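Local coordinates for protein uncharacterized metal-dependent hydrolase (Pyrococcus horikoshii, PDB 3IGH) that probably hydrolyses carbon-nitrogen bonds other than peptide bonds, as a metal-dependent enzyme of the amidohydrolase family whose substrate is unknown, at residues A[16-21]-A[435-440]; A[61-66]-A[407-412]; A[154-159]-A[163-168]. One frame throughout, in Å; residues are numbered along the deposited sequence.

In the fold
Contacts 1 and 2 are neighbours, their centres about 14 Å apart, whereas contact 3 lies on the other side of the chain's centre from contact 1, about 50 Å from it between centres. Contact 2 belongs to the core: four buried side chains of strand 58-68 and helix 408-417 meet through rings and carbon atoms. Chemistry changes with depth, for contact 1, at the surface, ties the loop leading into strand 19-21 to the first turn of helix 436-450 by amide, lysine and a sulfate ion. L440 of that helix packs on W409, V412 and F63, joining the two contacts. Contact 3 is local, a partly buried hairpin that mixes backbone bonds, a small apolar face and a salt-bridge network.

Contact 1: A[16-21]-A[435-440]; sequences NPLKKV and DIKDAL. With SO4 (sulfate ion), chain N.
The amide of N16 faces the first turn of helix 436-450 and uses both its ends there. N16 ND2 gives a hydrogen bond of 2.8 Å to D438 OD1, while N16 OD1 accepts one of 3.0 Å from K437 NZ. The carboxylate oxygen lies in the plane of the amide, but the amide nitrogen reaches it from above the carboxylate, since the two flat groups stand at 90° to each other. With one end giving and the other accepting, the rotation of the amide is fixed. Behind this bond D435 is the N-cap of the helix, its OD1 accepting from D438 N at 3.0 Å, which secures the turn that carries D438.

K437 NZ is the hub of the polar contacts. Bends at chi2, chi3 and chi4 bring the ammonium group between N16 OD1 and a sulfate ion, where it also meets F15 O; K437 NZ lies 2.7 Å from sulfate O2. The backbone N of L18 donates to the same ion, at 2.9 Å to sulfate O3.

The apolar share is small: L18 CD1 rests against K437 CD at 3.9 Å, the leucine branch lying athwart the lysine chain.

The sulfate probably comes from the crystallisation liquor, and its place between a lysine and a backbone N-H is consistent with a spot that can take up an anion, with N16 held between a positive and a negative helix residue.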
loop_
_atom_site.group_PDB
_atom_site.type_symbol
_atom_site.label_atom_id
_atom_site.label_comp_id
_atom_site.label_asym_id
_atom_site.label_seq_id
_atom_site.Cartn_x
_atom_site.Cartn_y
_atom_site.Cartn_z
ATOM N N ASN A 16 -29.231 3.648 -11.025
ATOM C CA ASN A 16 -30.089 2.485 -10.790
ATOM C C ASN A 16 -30.041 2.126 -9.307
ATOM O O ASN A 16 -29.086 1.483 -8.870
ATOM C CB ASN A 16 -29.620 1.269 -11.603
ATOM C CG ASN A 16 -29.985 1.350 -13.077
ATOM O OD1 ASN A 16 -30.572 2.327 -13.545
ATOM N ND2 ASN A 16 -29.637 0.302 -13.819
ATOM N N PRO A 17 -31.050 2.548 -8.515
ATOM C CA PRO A 17 -32.251 3.329 -8.839
ATOM C C PRO A 17 -31.926 4.810 -8.990
ATOM O O PRO A 17 -30.919 5.273 -8.456
ATOM C CB PRO A 17 -33.150 3.132 -7.607
ATOM C CG PRO A 17 -32.436 2.152 -6.714
ATOM C CD PRO A 17 -30.998 2.228 -7.078
ATOM N N LEU A 18 -32.756 5.545 -9.720
ATOM C CA LEU A 18 -32.496 6.962 -9.912
ATOM C C LEU A 18 -32.748 7.728 -8.613
ATOM O O LEU A 18 -33.847 7.676 -8.064
ATOM C CB LEU A 18 -33.338 7.525 -11.056
ATOM C CG LEU A 18 -33.018 8.970 -11.449
ATOM C CD1 LEU A 18 -31.699 9.063 -12.216
ATOM C CD2 LEU A 18 -34.155 9.533 -12.273
ATOM N N LYS A 19 -31.710 8.395 -8.107
ATOM C CA LYS A 19 -31.828 9.243 -6.914
ATOM C C LYS A 19 -31.174 10.599 -7.160
ATOM O O LYS A 19 -30.024 10.672 -7.618
ATOM C CB LYS A 19 -31.186 8.592 -5.684
ATOM C CG LYS A 19 -31.715 7.227 -5.287
ATOM C CD LYS A 19 -31.203 6.838 -3.899
ATOM C CE LYS A 19 -31.367 5.343 -3.619
ATOM N NZ LYS A 19 -32.792 4.909 -3.519
ATOM N N LYS A 20 -31.912 11.669 -6.866
ATOM C CA LYS A 20 -31.393 13.031 -6.987
ATOM C C LYS A 20 -31.518 13.768 -5.662
ATOM O O LYS A 20 -32.482 13.573 -4.917
ATOM C CB LYS A 20 -32.144 13.842 -8.045
ATOM C CG LYS A 20 -32.475 13.125 -9.329
ATOM C CD LYS A 20 -33.741 13.701 -9.948
ATOM C CE LYS A 20 -33.530 15.095 -10.528
ATOM N NZ LYS A 20 -34.789 15.669 -11.080
ATOM N N VAL A 21 -30.530 14.614 -5.374
ATOM C CA VAL A 21 -30.584 15.516 -4.226
ATOM C C VAL A 21 -30.196 16.925 -4.665
ATOM O O VAL A 21 -29.768 17.135 -5.808
ATOM C CB VAL A 21 -29.675 15.045 -3.046
ATOM C CG1 VAL A 21 -30.065 13.650 -2.561
ATOM C CG2 VAL A 21 -28.190 15.115 -3.419
ATOM N N ASP A 435 -30.837 1.787 -22.344
ATOM C CA ASP A 435 -31.224 3.184 -22.192
ATOM C C ASP A 435 -30.095 3.953 -21.498
ATOM O O ASP A 435 -29.184 3.341 -20.927
ATOM C CB ASP A 435 -32.581 3.345 -21.488
ATOM C CG ASP A 435 -32.635 2.685 -20.122
ATOM O OD1 ASP A 435 -31.641 2.725 -19.364
ATOM O OD2 ASP A 435 -33.705 2.132 -19.792
ATOM N N ILE A 436 -30.155 5.282 -21.552
ATOM C CA ILE A 436 -29.078 6.120 -21.021
ATOM C C ILE A 436 -28.820 5.923 -19.516
ATOM O O ILE A 436 -27.663 5.894 -19.102
ATOM C CB ILE A 436 -29.247 7.620 -21.417
ATOM C CG1 ILE A 436 -27.956 8.396 -21.130
ATOM C CG2 ILE A 436 -30.497 8.250 -20.759
ATOM C CD1 ILE A 436 -27.692 9.517 -22.101
ATOM N N LYS A 437 -29.880 5.737 -18.726
ATOM C CA LYS A 437 -29.748 5.483 -17.285
ATOM C C LYS A 437 -28.929 4.236 -16.965
ATOM O O LYS A 437 -28.076 4.266 -16.078
ATOM C CB LYS A 437 -31.116 5.312 -16.623
ATOM C CG LYS A 437 -31.743 6.557 -16.034
ATOM C CD LYS A 437 -32.439 6.218 -14.713
ATOM C CE LYS A 437 -33.234 4.905 -14.784
ATOM N NZ LYS A 437 -33.024 4.045 -13.574
ATOM N N ASP A 438 -29.215 3.138 -17.668
ATOM C CA ASP A 438 -28.481 1.887 -17.486
ATOM C C ASP A 438 -27.041 1.981 -17.989
ATOM O O ASP A 438 -26.152 1.335 -17.433
ATOM C CB ASP A 438 -29.186 0.724 -18.181
ATOM C CG ASP A 438 -30.476 0.315 -17.490
ATOM O OD1 ASP A 438 -30.751 0.790 -16.369
ATOM O OD2 ASP A 438 -31.223 -0.494 -18.075
ATOM N N ALA A 439 -26.823 2.761 -19.046
ATOM C CA ALA A 439 -25.472 3.007 -19.550
ATOM C C ALA A 439 -24.627 3.797 -18.549
ATOM O O ALA A 439 -23.466 3.441 -18.295
ATOM C CB ALA A 439 -25.513 3.708 -20.918
ATOM N N LEU A 440 -25.208 4.855 -17.971
ATOM C CA LEU A 440 -24.500 5.663 -16.975
ATOM C C LEU A 440 -24.250 4.898 -15.681
ATOM O O LEU A 440 -23.189 5.034 -15.080
ATOM C CB LEU A 440 -25.216 7.001 -16.711
ATOM C CG LEU A 440 -25.296 7.917 -17.943
ATOM C CD1 LEU A 440 -25.987 9.235 -17.597
ATOM C CD2 LEU A 440 -23.922 8.181 -18.589
HETATM S S SO4 N . -35.857 3.848 -10.659
HETATM O O1 SO4 N . -37.258 4.083 -10.999
HETATM O O2 SO4 N . -35.022 4.278 -11.774
HETATM O O3 SO4 N . -35.517 4.622 -9.471
HETATM O O4 SO4 N . -35.644 2.427 -10.395
#

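Contact 2: A[61-66]-A[407-412]; sequences PAFFDS and DPWLTV
The ring of F63 is met by three side chains of helix 408-417, each from a different direction. P408 lies over one face: its CB is 3.6 Å from the centroid of the F63 ring and close to the ring normal, a CH-pi contact, and P408 CG adds to the cover at 3.6 Å from F63 CD2. At the edge stands W409. Here the phenyl ring points its rim into the indole face in a T-shaped pair, with planes at 86° and F63 CZ 3.6 Å from W409 CZ2. The phenyl edge lands toward the rim of the six-membered ring, not over its middle. V412 completes the group obliquely, its CG2 coming to 4.0 Å from F63 CE1.

W409 CG, anti to the carbonyl carbon (chi1 -68°), sends the indole out to where F63 CZ meets its face. The N-terminus of that helix is capped by D407, whose OD2 accepts from W409 N at 3.2 Å from above the carboxylate plane.

Further out, Y443 of helix 436-450 makes a second edge-to-face pair with F63 and also touches P408, while I468 of strand 467-470 packs against F63. On W409 the ring of H482 is stacked; that histidine belongs to the C-terminal run of histidines, evidently a purification tag, so this stack is probably not part of the natural protein. Strand 63-65 and helix 408-412 run at 82° to each other, and F63 bridges the gap between their axes. Strand 58-68 pairs in parallel with strand 202-210, and helix 408-417 follows strand 395-397, so that a helix after a late parallel strand packs on an early one, consistent with the TIM-barrel fold of the clan.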
loop_
_atom_site.group_PDB
_atom_site.type_symbol
_atom_site.label_atom_id
_atom_site.label_comp_id
_atom_site.label_asym_id
_atom_site.label_seq_id
_atom_site.Cartn_x
_atom_site.Cartn_y
_atom_site.Cartn_z
ATOM N N PRO A 61 -21.978 11.066 -10.503
ATOM C CA PRO A 61 -20.735 10.358 -10.206
ATOM C C PRO A 61 -19.819 10.350 -11.423
ATOM O O PRO A 61 -20.288 10.279 -12.564
ATOM C CB PRO A 61 -21.201 8.940 -9.882
ATOM C CG PRO A 61 -22.605 9.102 -9.412
ATOM C CD PRO A 61 -23.162 10.225 -10.231
ATOM N N ALA A 62 -18.520 10.456 -11.186
ATOM C CA ALA A 62 -17.571 10.488 -12.291
ATOM C C ALA A 62 -17.523 9.133 -13.003
ATOM O O ALA A 62 -17.947 8.113 -12.447
ATOM C CB ALA A 62 -16.192 10.907 -11.786
ATOM N N PHE A 63 -17.064 9.128 -14.252
ATOM C CA PHE A 63 -16.921 7.885 -14.983
ATOM C C PHE A 63 -15.808 7.024 -14.369
ATOM O O PHE A 63 -14.833 7.540 -13.802
ATOM C CB PHE A 63 -16.660 8.139 -16.473
ATOM C CG PHE A 63 -17.863 8.690 -17.213
ATOM C CD1 PHE A 63 -18.884 7.840 -17.643
ATOM C CD2 PHE A 63 -17.977 10.052 -17.467
ATOM C CE1 PHE A 63 -19.995 8.337 -18.334
ATOM C CE2 PHE A 63 -19.082 10.564 -18.156
ATOM C CZ PHE A 63 -20.094 9.708 -18.584
ATOM N N PHE A 64 -15.996 5.714 -14.465
ATOM C CA PHE A 64 -15.016 4.738 -13.988
ATOM C C PHE A 64 -14.781 3.796 -15.171
ATOM O O PHE A 64 -15.662 3.025 -15.539
ATOM C CB PHE A 64 -15.608 4.003 -12.776
ATOM C CG PHE A 64 -14.622 3.150 -11.991
ATOM C CD1 PHE A 64 -14.668 3.160 -10.602
ATOM C CD2 PHE A 64 -13.674 2.330 -12.624
ATOM C CE1 PHE A 64 -13.775 2.388 -9.837
ATOM C CE2 PHE A 64 -12.784 1.558 -11.877
ATOM C CZ PHE A 64 -12.840 1.593 -10.470
ATOM N N ASP A 65 -13.612 3.879 -15.797
ATOM C CA ASP A 65 -13.306 2.997 -16.912
ATOM C C ASP A 65 -12.729 1.713 -16.340
ATOM O O ASP A 65 -11.612 1.699 -15.856
ATOM C CB ASP A 65 -12.299 3.654 -17.865
ATOM C CG ASP A 65 -12.142 2.892 -19.186
ATOM O OD1 ASP A 65 -11.985 1.653 -19.185
ATOM O OD2 ASP A 65 -12.120 3.547 -20.247
ATOM N N SER A 66 -13.478 0.623 -16.430
ATOM C CA SER A 66 -13.085 -0.606 -15.729
ATOM C C SER A 66 -12.027 -1.460 -16.438
ATOM O O SER A 66 -11.691 -2.546 -15.954
ATOM C CB SER A 66 -14.326 -1.444 -15.389
ATOM O OG SER A 66 -14.989 -1.868 -16.562
ATOM N N ASP A 407 -12.951 8.770 -24.691
ATOM C CA ASP A 407 -14.107 9.643 -24.403
ATOM C C ASP A 407 -15.314 8.816 -23.985
ATOM O O ASP A 407 -15.833 8.036 -24.786
ATOM C CB ASP A 407 -14.451 10.488 -25.640
ATOM C CG ASP A 407 -15.571 11.499 -25.393
ATOM O OD1 ASP A 407 -15.872 12.237 -26.345
ATOM O OD2 ASP A 407 -16.148 11.575 -24.284
ATOM N N PRO A 408 -15.737 8.953 -22.709
ATOM C CA PRO A 408 -16.787 8.085 -22.203
ATOM C C PRO A 408 -18.126 8.277 -22.904
ATOM O O PRO A 408 -18.894 7.326 -23.006
ATOM C CB PRO A 408 -16.873 8.448 -20.711
ATOM C CG PRO A 408 -16.223 9.761 -20.586
ATOM C CD PRO A 408 -15.210 9.854 -21.666
ATOM N N TRP A 409 -18.389 9.480 -23.408
ATOM C CA TRP A 409 -19.649 9.747 -24.077
ATOM C C TRP A 409 -19.791 8.992 -25.392
ATOM O O TRP A 409 -20.900 8.602 -25.757
ATOM C CB TRP A 409 -19.872 11.257 -24.250
ATOM C CG TRP A 409 -20.094 11.923 -22.930
ATOM C CD1 TRP A 409 -19.254 12.787 -22.301
ATOM C CD2 TRP A 409 -21.214 11.734 -22.046
ATOM N NE1 TRP A 409 -19.788 13.173 -21.097
ATOM C CE2 TRP A 409 -20.985 12.537 -20.912
ATOM C CE3 TRP A 409 -22.385 10.965 -22.106
ATOM C CZ2 TRP A 409 -21.885 12.604 -19.842
ATOM C CZ3 TRP A 409 -23.283 11.036 -21.050
ATOM C CH2 TRP A 409 -23.024 11.850 -19.930
ATOM N N LEU A 410 -18.669 8.757 -26.074
ATOM C CA LEU A 410 -18.659 7.905 -27.267
ATOM C C LEU A 410 -19.011 6.450 -26.946
ATOM O O LEU A 410 -19.646 5.774 -27.749
ATOM C CB LEU A 410 -17.312 7.980 -27.994
ATOM C CG LEU A 410 -16.862 9.330 -28.563
ATOM C CD1 LEU A 410 -15.527 9.175 -29.284
ATOM C CD2 LEU A 410 -17.923 9.922 -29.500
ATOM N N THR A 411 -18.617 5.984 -25.760
ATOM C CA THR A 411 -18.917 4.620 -25.334
ATOM C C THR A 411 -20.351 4.504 -24.828
ATOM O O THR A 411 -21.016 3.492 -25.077
ATOM C CB THR A 411 -17.851 4.109 -24.313
ATOM O OG1 THR A 411 -16.659 3.761 -25.033
ATOM C CG2 THR A 411 -18.333 2.895 -23.514
ATOM N N VAL A 412 -20.834 5.548 -24.147
ATOM C CA VAL A 412 -22.247 5.633 -23.761
ATOM C C VAL A 412 -23.129 5.564 -25.014
ATOM O O VAL A 412 -24.081 4.782 -25.072
ATOM C CB VAL A 412 -22.560 6.917 -22.948
ATOM C CG1 VAL A 412 -24.082 7.096 -22.733
ATOM C CG2 VAL A 412 -21.853 6.877 -21.590
#

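Contact 3: A[154-159]-A[163-168]; sequences SKDFDE and IIKEKS. With SO4 (sulfate ion), chain P.
D156 lays its side chain across the turn where strand 163-165 gives way to helix 166-180, its CB 3.2 Å from K165 O and its OD2 3.5 Å from K167 CG. The two segments form an antiparallel beta hairpin, with 157-158 the outermost strand of a mixed sheet within this chain and 163-165 next to it. F157 and I164 are a non-hydrogen-bonded pair, held on either side by backbone bonds: K165 N to D156 O and D158 N to I163 O.

The polar side chains gather round D156. K165 NZ approaches D156 OD1 on its anti side at 3.2 Å and also reaches E166 OE2, the latter bond weak. K155 joins this salt-bridge network through longer links to D156 and E166. The carboxylates of D156 and E166 are close to one another, and the lysines probably offset their mutual repulsion.

The face bearing F157 and I164 is apolar. These two side chains run alongside one another, with F157 CD1 4.0 Å from I164 CG1; L146 of helix 143-149 and L151 touch both, which places the hairpin against the preceding helix and loop.

D156 itself sits in a type I turn from S154 to F157, which carries an ST turn in which S154 OG accepts from D156 N. The S154 hydroxyl sits between the backbone N and the carbonyl carbon (chi1 83°), where it can also make a weak bond of 3.0 Å from its OG to S168 OG. Beside this turn a sulfate, probably from the crystallisation liquor, joins the segments: K155 N lies 3.0 Å from sulfate O2, and K167 NZ 2.9 Å from sulfate O1.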
loop_
_atom_site.group_PDB
_atom_site.type_symbol
_atom_site.label_atom_id
_atom_site.label_comp_id
_atom_site.label_asym_id
_atom_site.label_seq_id
_atom_site.Cartn_x
_atom_site.Cartn_y
_atom_site.Cartn_z
ATOM N N SER A 154 14.915 -14.499 -37.313
ATOM C CA SER A 154 13.854 -15.423 -37.736
ATOM C C SER A 154 13.242 -14.993 -39.072
ATOM O O SER A 154 13.576 -13.926 -39.601
ATOM C CB SER A 154 12.764 -15.568 -36.658
ATOM O OG SER A 154 11.808 -14.527 -36.711
ATOM N N LYS A 155 12.344 -15.825 -39.607
ATOM C CA LYS A 155 11.601 -15.502 -40.838
ATOM C C LYS A 155 10.620 -14.334 -40.664
ATOM O O LYS A 155 10.251 -13.672 -41.638
ATOM C CB LYS A 155 10.887 -16.741 -41.398
ATOM C CG LYS A 155 10.231 -17.646 -40.366
ATOM C CD LYS A 155 8.735 -17.432 -40.271
ATOM C CE LYS A 155 8.091 -18.513 -39.414
ATOM N NZ LYS A 155 6.626 -18.302 -39.261
ATOM N N ASP A 156 10.230 -14.077 -39.416
ATOM C CA ASP A 156 9.335 -12.979 -39.067
ATOM C C ASP A 156 10.048 -11.629 -38.884
ATOM O O ASP A 156 9.405 -10.598 -38.664
ATOM C CB ASP A 156 8.555 -13.347 -37.806
ATOM C CG ASP A 156 7.595 -14.503 -38.027
ATOM O OD1 ASP A 156 7.111 -14.670 -39.168
ATOM O OD2 ASP A 156 7.311 -15.233 -37.050
ATOM N N PHE A 157 11.372 -11.646 -38.982
ATOM C CA PHE A 157 12.175 -10.435 -38.908
ATOM C C PHE A 157 13.069 -10.339 -40.141
ATOM O O PHE A 157 14.070 -11.051 -40.267
ATOM C CB PHE A 157 12.982 -10.399 -37.597
ATOM C CG PHE A 157 14.024 -9.300 -37.526
ATOM C CD1 PHE A 157 13.767 -8.013 -38.012
ATOM C CD2 PHE A 157 15.257 -9.548 -36.922
ATOM C CE1 PHE A 157 14.732 -7.010 -37.937
ATOM C CE2 PHE A 157 16.226 -8.549 -36.835
ATOM C CZ PHE A 157 15.962 -7.276 -37.343
ATOM N N ASP A 158 12.692 -9.448 -41.049
ATOM C CA ASP A 158 13.473 -9.196 -42.247
ATOM C C ASP A 158 14.430 -8.058 -41.951
ATOM O O ASP A 158 14.020 -6.905 -41.808
ATOM C CB ASP A 158 12.555 -8.856 -43.420
ATOM C CG ASP A 158 13.272 -8.895 -44.766
ATOM O OD1 ASP A 158 12.885 -9.735 -45.607
ATOM O OD2 ASP A 158 14.203 -8.085 -44.991
ATOM N N GLU A 159 15.712 -8.393 -41.871
ATOM C CA GLU A 159 16.725 -7.453 -41.403
ATOM C C GLU A 159 17.046 -6.365 -42.431
ATOM O O GLU A 159 17.398 -5.242 -42.064
ATOM C CB GLU A 159 17.979 -8.216 -40.941
ATOM C CG GLU A 159 17.621 -9.488 -40.147
ATOM C CD GLU A 159 18.734 -10.030 -39.261
ATOM O OE1 GLU A 159 18.493 -11.073 -38.598
ATOM O OE2 GLU A 159 19.831 -9.426 -39.217
ATOM N N ILE A 163 11.305 -4.986 -41.576
ATOM C CA ILE A 163 9.923 -5.412 -41.319
ATOM C C ILE A 163 9.851 -6.488 -40.246
ATOM O O ILE A 163 10.495 -7.537 -40.350
ATOM C CB ILE A 163 9.213 -5.889 -42.616
ATOM C CG1 ILE A 163 9.004 -4.698 -43.562
ATOM C CG2 ILE A 163 7.876 -6.571 -42.294
ATOM C CD1 ILE A 163 8.712 -5.078 -45.001
ATOM N N ILE A 164 9.054 -6.202 -39.214
ATOM C CA ILE A 164 8.931 -7.033 -38.032
ATOM C C ILE A 164 7.458 -7.440 -37.895
ATOM O O ILE A 164 6.573 -6.579 -37.848
ATOM C CB ILE A 164 9.360 -6.234 -36.768
ATOM C CG1 ILE A 164 10.763 -5.629 -36.939
ATOM C CG2 ILE A 164 9.329 -7.112 -35.545
ATOM C CD1 ILE A 164 11.025 -4.421 -36.052
ATOM N N LYS A 165 7.202 -8.744 -37.820
ATOM C CA LYS A 165 5.832 -9.256 -37.745
ATOM C C LYS A 165 5.735 -10.497 -36.870
ATOM O O LYS A 165 6.755 -11.043 -36.443
ATOM C CB LYS A 165 5.281 -9.546 -39.151
ATOM C CG LYS A 165 6.079 -10.572 -39.957
ATOM C CD LYS A 165 5.578 -10.659 -41.397
ATOM C CE LYS A 165 6.354 -11.694 -42.201
ATOM N NZ LYS A 165 6.103 -13.077 -41.715
ATOM N N GLU A 166 4.498 -10.920 -36.607
ATOM C CA GLU A 166 4.182 -12.139 -35.851
ATOM C C GLU A 166 4.919 -12.236 -34.510
ATOM O O GLU A 166 4.778 -11.341 -33.669
ATOM C CB GLU A 166 4.352 -13.389 -36.730
ATOM C CG GLU A 166 3.392 -13.414 -37.937
ATOM C CD GLU A 166 3.633 -14.585 -38.888
ATOM O OE1 GLU A 166 3.811 -15.730 -38.414
ATOM O OE2 GLU A 166 3.626 -14.359 -40.118
ATOM N N LYS A 167 5.720 -13.282 -34.312
ATOM C CA LYS A 167 6.377 -13.472 -33.019
ATOM C C LYS A 167 7.584 -12.559 -32.809
ATOM O O LYS A 167 7.968 -12.310 -31.667
ATOM C CB LYS A 167 6.718 -14.941 -32.746
ATOM C CG LYS A 167 7.828 -15.530 -33.591
ATOM C CD LYS A 167 8.108 -16.967 -33.153
ATOM C CE LYS A 167 9.004 -17.698 -34.140
ATOM N NZ LYS A 167 10.385 -17.137 -34.183
ATOM N N SER A 168 8.165 -12.055 -33.901
ATOM C CA SER A 168 9.223 -11.044 -33.808
ATOM C C SER A 168 8.677 -9.702 -33.317
ATOM O O SER A 168 9.387 -8.950 -32.644
ATOM C CB SER A 168 9.939 -10.868 -35.143
ATOM O OG SER A 168 10.624 -12.054 -35.497
HETATM S S SO4 P . 12.116 -19.277 -37.254
HETATM O O1 SO4 P . 11.099 -18.455 -36.612
HETATM O O2 SO4 P . 12.718 -18.554 -38.368
HETATM O O3 SO4 P . 13.160 -19.607 -36.288
HETATM O O4 SO4 P . 11.489 -20.503 -37.744
#